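Side-chain contacts in Glyoxalase/Bleomycin resistance protein/dioxygenase domain (Frankia sp., PDB 2RK0), which is of undetermined specific function but belongs to the glyoxalase/bleomycin resistance/dioxygenase superfamily, whose members commonly use paired beta-alpha-beta-beta-beta modules to form metal-dependent active sites or drug-binding pockets: residues Ile18-Tyr23 with Trp29-Arg34; Leu112-Ala117 with Leu122-Gly127. All coordinates share one frame; numbering follows the deposited sequence.

Contact 1. Residues Ile18-Tyr23 with Trp29-Arg34; sequences ISCRWY and WKELVR
The indole of Trp29 lies against the flank of the helix at Cys20 and Tyr23, with Tyr23 at its attachment side and Cys20 against its six-membered ring. With chi1 at 174° the indole extends back along the helix from its backbone beside Tyr23, and its six-membered ring reaches Cys20. There the sulfur approaches obliquely: Cys20 SG is 3.8 Å from Trp29 CH2 and 4.8 Å from the centroid of that ring, a sulfur-aromatic contact. On the attachment side CB of Tyr23 packs on CB of Trp29 at 3.6 Å, while the phenol ring runs off away from the indole and carries its hydroxyl to Asp116. The backbone closes the same corner, Trp29 N donating to Tyr23 O over 3.2 Å.

Beyond the indole, Cys20 SG meets the Arg34 guanidinium obliquely, 3.3 Å from NH2. That group is held by Glu31 in a side-on, two-nitrogen salt bridge: Arg34 NH2 reaches Glu31 OE1 at 3.0 Å on its syn side but tilted out of the carboxylate plane, and Arg34 NE reaches Glu31 OE2 at 3.1 Å from above that plane. Both oxygens lie close to the guanidinium plane, and a further salt bridge from Arg34 NH1 to Asp17 fixes the rotation of the group and ties it back to the helix.

The contact packs helix 16-27 on strand 30-36, the outermost strand of its sheet, as the first alpha-beta step of a beta-alpha-beta-beta-beta module. Trp29 NE1 bonds to Ile53 O, and Ala43 of strand 40-46 and Leu55 of strand 52-58 complete the surface under Cys20 and Trp29.

Contact 2. Residues Leu112-Ala117 with Leu122-Gly127; sequences LAFRDA and LEAMLG
Four backbone hydrogen bonds join Leu112 and Phe114 to Ala124 and Leu122 in the antiparallel beta hairpin of strands 109-115 and 121-127. Leu112 and Ala124 form one hydrogen-bonded pair, with N to O distances of 2.9 Å both from Leu112 N to Ala124 O and from Ala124 N to Leu112 O. Phe114 and Leu122 form the next, its bonds running from Phe114 N to Leu122 O and from Leu122 N to Phe114 O. Just past the first strand, Asp116 OD1 accepts from the backbone N of both Asp118 and Ile120, bracing the connection between the strands. Between the two hydrogen-bonded pairs Ala113 and Glu123 make a non-hydrogen-bonded pair, where Glu123 CA comes within 3.2 Å of Leu112 O in a CA-H...O contact.

The side chains of Leu112, Phe114, Leu122 and Ala124 share one face of the sheet. Phe114 takes the first torsion that sets CG between its backbone N and carbonyl carbon (chi1 58°), laying the ring across the neighbouring strand. Leu122 CB sits over one face of that ring, 3.9 Å from the centroid and 18° off the normal, a CH-pi contact displaced toward the rim. Ala124 N lies at the ring edge, 3.9 Å from Phe114 CE2. Leu112 CB and Ala124 CB then meet alongside, extending the apolar patch.

Helix 83-96 covers this face through Leu86, Leu89 and Leu93, whereas Glu123, on the reverse face with Ala113, packs on His8 of the second subunit. At the Asp116 end of the patch, Leu122 CD1 touches Phe114 CE1 at 3.6 Å and Asp116 CB at 4.2 Å.

In the fold
From the N terminus, strand 6-12 leads into helix 16-27, and contact 1 closes the short connection by which that helix turns into strand 30-36. The chain then completes the first four-stranded sheet, enters the second with strand 72-80, runs through helix 83-96 and returns to that sheet, where contact 2 closes the short connection between strands 109-115 and 121-127. The two loops follow in series, neither enclosing nor crossing the other, with centres about 18 Å apart. They nevertheless meet: Tyr23 OH and Asp116 OD2 are 2.6 Å apart, a probable hydrogen bond, and Trp22 packs on Arg115 and Asp116. The first helix thereby joins both sheets.

Contact 1. Residues Ile18-Tyr23 with Trp29-Arg34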
loop_
_atom_site.group_PDB
_atom_site.type_symbol
_atom_site.label_atom_id
_atom_site.label_comp_id
_atom_site.label_asym_id
_atom_site.label_seq_id
_atom_site.Cartn_x
_atom_site.Cartn_y
_atom_site.Cartn_z
ATOM N N ILE A 18 -10.743 -4.166 16.408
ATOM C CA ILE A 18 -10.613 -2.722 16.545
ATOM C C ILE A 18 -10.417 -2.081 15.176
ATOM O O ILE A 18 -11.022 -1.055 14.871
ATOM C CB ILE A 18 -9.441 -2.352 17.486
ATOM C CG1 ILE A 18 -9.801 -2.755 18.923
ATOM C CG2 ILE A 18 -9.151 -0.853 17.415
ATOM C CD1 ILE A 18 -8.797 -2.320 19.965
ATOM N N SER A 19 -9.587 -2.701 14.345
ATOM C CA SER A 19 -9.319 -2.180 13.004
ATOM C C SER A 19 -10.535 -2.255 12.077
ATOM O O SER A 19 -10.790 -1.335 11.299
ATOM C CB SER A 19 -8.143 -2.932 12.385
ATOM O OG SER A 19 -6.947 -2.637 13.080
ATOM N N CYS A 20 -11.280 -3.352 12.160
ATOM C CA CYS A 20 -12.461 -3.513 11.324
ATOM C C CYS A 20 -13.418 -2.369 11.590
ATOM O O CYS A 20 -13.940 -1.763 10.662
ATOM C CB CYS A 20 -13.152 -4.843 11.618
ATOM S SG CYS A 20 -12.256 -6.277 11.000
ATOM N N ARG A 21 -13.653 -2.081 12.864
ATOM C CA ARG A 21 -14.545 -0.991 13.223
ATOM C C ARG A 21 -13.979 0.359 12.768
ATOM O O ARG A 21 -14.717 1.220 12.288
ATOM C CB ARG A 21 -14.777 -0.973 14.735
ATOM C CG ARG A 21 -15.721 -2.058 15.234
ATOM C CD ARG A 21 -16.083 -1.817 16.694
ATOM N NE ARG A 21 -15.032 -2.253 17.610
ATOM C CZ ARG A 21 -14.853 -3.515 17.989
ATOM N NH1 ARG A 21 -15.659 -4.468 17.534
ATOM N NH2 ARG A 21 -13.868 -3.826 18.822
ATOM N N TRP A 22 -12.669 0.536 12.906
ATOM C CA TRP A 22 -12.051 1.791 12.507
ATOM C C TRP A 22 -12.207 2.027 11.007
ATOM O O TRP A 22 -12.647 3.088 10.575
ATOM C CB TRP A 22 -10.560 1.799 12.851
ATOM C CG TRP A 22 -9.949 3.169 12.734
ATOM C CD1 TRP A 22 -9.844 4.102 13.726
ATOM C CD2 TRP A 22 -9.419 3.783 11.549
ATOM N NE1 TRP A 22 -9.285 5.256 13.234
ATOM C CE2 TRP A 22 -9.013 5.090 11.903
ATOM C CE3 TRP A 22 -9.246 3.357 10.222
ATOM C CZ2 TRP A 22 -8.445 5.978 10.982
ATOM C CZ3 TRP A 22 -8.679 4.242 9.307
ATOM C CH2 TRP A 22 -8.287 5.537 9.695
ATOM N N TYR A 23 -11.837 1.037 10.206
ATOM C CA TYR A 23 -11.944 1.201 8.772
ATOM C C TYR A 23 -13.391 1.353 8.306
ATOM O O TYR A 23 -13.679 2.131 7.395
ATOM C CB TYR A 23 -11.253 0.038 8.053
ATOM C CG TYR A 23 -9.756 0.232 7.973
ATOM C CD1 TYR A 23 -8.924 -0.085 9.048
ATOM C CD2 TYR A 23 -9.186 0.840 6.858
ATOM C CE1 TYR A 23 -7.551 0.211 9.011
ATOM C CE2 TYR A 23 -7.831 1.140 6.812
ATOM C CZ TYR A 23 -7.017 0.831 7.884
ATOM O OH TYR A 23 -5.683 1.174 7.830
ATOM N N TRP A 29 -15.240 1.139 4.823
ATOM C CA TRP A 29 -14.711 -0.163 4.437
ATOM C C TRP A 29 -15.845 -1.126 4.754
ATOM O O TRP A 29 -16.476 -1.001 5.795
ATOM C CB TRP A 29 -13.503 -0.493 5.318
ATOM C CG TRP A 29 -12.910 -1.867 5.144
ATOM C CD1 TRP A 29 -12.050 -2.276 4.160
ATOM C CD2 TRP A 29 -13.039 -2.973 6.047
ATOM N NE1 TRP A 29 -11.627 -3.560 4.404
ATOM C CE2 TRP A 29 -12.215 -4.011 5.554
ATOM C CE3 TRP A 29 -13.764 -3.185 7.226
ATOM C CZ2 TRP A 29 -12.094 -5.247 6.208
ATOM C CZ3 TRP A 29 -13.643 -4.411 7.873
ATOM C CH2 TRP A 29 -12.812 -5.427 7.360
ATOM N N LYS A 30 -16.115 -2.073 3.862
ATOM C CA LYS A 30 -17.173 -3.045 4.109
ATOM C C LYS A 30 -16.594 -4.448 4.149
ATOM O O LYS A 30 -16.061 -4.936 3.156
ATOM C CB LYS A 30 -18.248 -2.987 3.026
ATOM C CG LYS A 30 -19.321 -4.059 3.216
ATOM C CD LYS A 30 -20.313 -4.097 2.068
ATOM C CE LYS A 30 -21.315 -5.236 2.258
ATOM N NZ LYS A 30 -22.265 -5.364 1.118
ATOM N N GLU A 31 -16.719 -5.097 5.299
ATOM C CA GLU A 31 -16.206 -6.446 5.485
ATOM C C GLU A 31 -17.000 -7.451 4.655
ATOM O O GLU A 31 -18.228 -7.475 4.715
ATOM C CB GLU A 31 -16.289 -6.824 6.964
ATOM C CG GLU A 31 -15.604 -8.127 7.320
ATOM C CD GLU A 31 -15.838 -8.539 8.771
ATOM O OE1 GLU A 31 -15.640 -7.699 9.675
ATOM O OE2 GLU A 31 -16.212 -9.708 9.002
ATOM N N LEU A 32 -16.298 -8.274 3.879
ATOM C CA LEU A 32 -16.958 -9.285 3.060
ATOM C C LEU A 32 -16.814 -10.674 3.671
ATOM O O LEU A 32 -17.658 -11.543 3.465
ATOM C CB LEU A 32 -16.384 -9.295 1.642
ATOM C CG LEU A 32 -16.591 -8.047 0.782
ATOM C CD1 LEU A 32 -16.221 -8.371 -0.651
ATOM C CD2 LEU A 32 -18.041 -7.590 0.855
ATOM N N VAL A 33 -15.740 -10.879 4.423
ATOM C CA VAL A 33 -15.509 -12.170 5.055
ATOM C C VAL A 33 -14.290 -12.114 5.953
ATOM O O VAL A 33 -13.294 -11.477 5.623
ATOM C CB VAL A 33 -15.293 -13.284 4.002
ATOM C CG1 VAL A 33 -14.107 -12.944 3.102
ATOM C CG2 VAL A 33 -15.062 -14.615 4.698
ATOM N N ARG A 34 -14.381 -12.760 7.109
ATOM C CA ARG A 34 -13.251 -12.793 8.012
ATOM C C ARG A 34 -12.958 -14.249 8.306
ATOM O O ARG A 34 -13.869 -15.078 8.384
ATOM C CB ARG A 34 -13.532 -12.021 9.303
ATOM C CG ARG A 34 -14.612 -12.594 10.189
ATOM C CD ARG A 34 -14.507 -11.952 11.557
ATOM N NE ARG A 34 -14.598 -10.497 11.477
ATOM C CZ ARG A 34 -14.246 -9.671 12.459
ATOM N NH1 ARG A 34 -13.769 -10.158 13.599
ATOM N NH2 ARG A 34 -14.384 -8.362 12.304
#

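Contact 2. Residues Leu112-Ala117 with Leu122-Gly127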
loop_
_atom_site.group_PDB
_atom_site.type_symbol
_atom_site.label_atom_id
_atom_site.label_comp_id
_atom_site.label_asym_id
_atom_site.label_seq_id
_atom_site.Cartn_x
_atom_site.Cartn_y
_atom_site.Cartn_z
ATOM N N LEU A 112 -4.909 15.144 2.854
ATOM C CA LEU A 112 -5.358 14.987 4.227
ATOM C C LEU A 112 -4.543 13.814 4.755
ATOM O O LEU A 112 -4.684 12.691 4.273
ATOM C CB LEU A 112 -6.853 14.665 4.260
ATOM C CG LEU A 112 -7.483 14.320 5.611
ATOM C CD1 LEU A 112 -7.167 15.402 6.622
ATOM C CD2 LEU A 112 -8.992 14.153 5.435
ATOM N N ALA A 113 -3.664 14.073 5.718
ATOM C CA ALA A 113 -2.833 13.010 6.266
ATOM C C ALA A 113 -3.409 12.538 7.593
ATOM O O ALA A 113 -3.710 13.349 8.475
ATOM C CB ALA A 113 -1.392 13.515 6.447
ATOM N N PHE A 114 -3.577 11.225 7.735
ATOM C CA PHE A 114 -4.135 10.672 8.962
ATOM C C PHE A 114 -3.567 9.291 9.285
ATOM O O PHE A 114 -2.859 8.683 8.475
ATOM C CB PHE A 114 -5.670 10.631 8.858
ATOM C CG PHE A 114 -6.191 9.827 7.685
ATOM C CD1 PHE A 114 -6.751 8.564 7.885
ATOM C CD2 PHE A 114 -6.141 10.337 6.389
ATOM C CE1 PHE A 114 -7.265 7.815 6.814
ATOM C CE2 PHE A 114 -6.646 9.602 5.304
ATOM C CZ PHE A 114 -7.210 8.340 5.519
ATOM N N ARG A 115 -3.874 8.801 10.480
ATOM C CA ARG A 115 -3.377 7.503 10.918
ATOM C C ARG A 115 -4.529 6.605 11.333
ATOM O O ARG A 115 -5.556 7.089 11.793
ATOM C CB ARG A 115 -2.452 7.678 12.121
ATOM C CG ARG A 115 -1.340 8.676 11.921
ATOM C CD ARG A 115 -0.237 8.099 11.081
ATOM N NE ARG A 115 0.883 9.025 10.972
ATOM C CZ ARG A 115 2.158 8.660 11.060
ATOM N NH1 ARG A 115 2.463 7.383 11.263
ATOM N NH2 ARG A 115 3.124 9.565 10.939
ATOM N N ASP A 116 -4.363 5.298 11.181
ATOM C CA ASP A 116 -5.427 4.406 11.599
ATOM C C ASP A 116 -5.172 4.010 13.044
ATOM O O ASP A 116 -4.264 4.549 13.683
ATOM C CB ASP A 116 -5.520 3.181 10.682
ATOM C CG ASP A 116 -4.366 2.203 10.853
ATOM O OD1 ASP A 116 -3.445 2.431 11.676
ATOM O OD2 ASP A 116 -4.400 1.184 10.139
ATOM N N ALA A 117 -5.968 3.081 13.559
ATOM C CA ALA A 117 -5.839 2.638 14.945
ATOM C C ALA A 117 -4.439 2.142 15.324
ATOM O O ALA A 117 -4.064 2.180 16.492
ATOM C CB ALA A 117 -6.873 1.563 15.235
ATOM N N LEU A 122 -1.659 7.016 6.490
ATOM C CA LEU A 122 -2.564 7.060 5.348
ATOM C C LEU A 122 -2.761 8.502 4.876
ATOM O O LEU A 122 -2.503 9.456 5.621
ATOM C CB LEU A 122 -3.928 6.486 5.738
ATOM C CG LEU A 122 -3.938 5.083 6.338
ATOM C CD1 LEU A 122 -5.360 4.739 6.801
ATOM C CD2 LEU A 122 -3.433 4.085 5.297
ATOM N N GLU A 123 -3.217 8.646 3.635
ATOM C CA GLU A 123 -3.471 9.953 3.046
ATOM C C GLU A 123 -4.660 9.887 2.091
ATOM O O GLU A 123 -4.966 8.830 1.530
ATOM C CB GLU A 123 -2.266 10.452 2.235
ATOM C CG GLU A 123 -0.964 10.607 2.987
ATOM C CD GLU A 123 0.089 11.330 2.149
ATOM O OE1 GLU A 123 0.085 11.164 0.911
ATOM O OE2 GLU A 123 0.925 12.051 2.729
ATOM N N ALA A 124 -5.326 11.025 1.928
ATOM C CA ALA A 124 -6.441 11.165 0.992
ATOM C C ALA A 124 -5.982 12.332 0.129
ATOM O O ALA A 124 -5.607 13.386 0.647
ATOM C CB ALA A 124 -7.713 11.515 1.707
HETATM N N MSE A 125 -6.033 12.138 -1.181
HETATM C CA MSE A 125 -5.549 13.125 -2.130
HETATM C C MSE A 125 -6.556 13.594 -3.184
HETATM O O MSE A 125 -7.267 12.782 -3.769
HETATM C CB MSE A 125 -4.335 12.515 -2.825
HETATM C CG MSE A 125 -3.965 13.121 -4.156
HETATM SE SE MSE A 125 -2.555 14.437 -3.920
HETATM C CE MSE A 125 -3.505 16.125 -4.158
ATOM N N LEU A 126 -6.588 14.905 -3.425
ATOM C CA LEU A 126 -7.470 15.515 -4.424
ATOM C C LEU A 126 -6.601 16.314 -5.393
ATOM O O LEU A 126 -5.821 17.173 -4.974
ATOM C CB LEU A 126 -8.477 16.453 -3.761
ATOM C CG LEU A 126 -9.447 17.187 -4.700
ATOM C CD1 LEU A 126 -10.431 16.183 -5.316
ATOM C CD2 LEU A 126 -10.204 18.273 -3.919
ATOM N N GLY A 127 -6.733 16.032 -6.685
ATOM C CA GLY A 127 -5.934 16.723 -7.683
ATOM C C GLY A 127 -6.392 18.137 -7.988
ATOM O O GLY A 127 -7.542 18.484 -7.768
#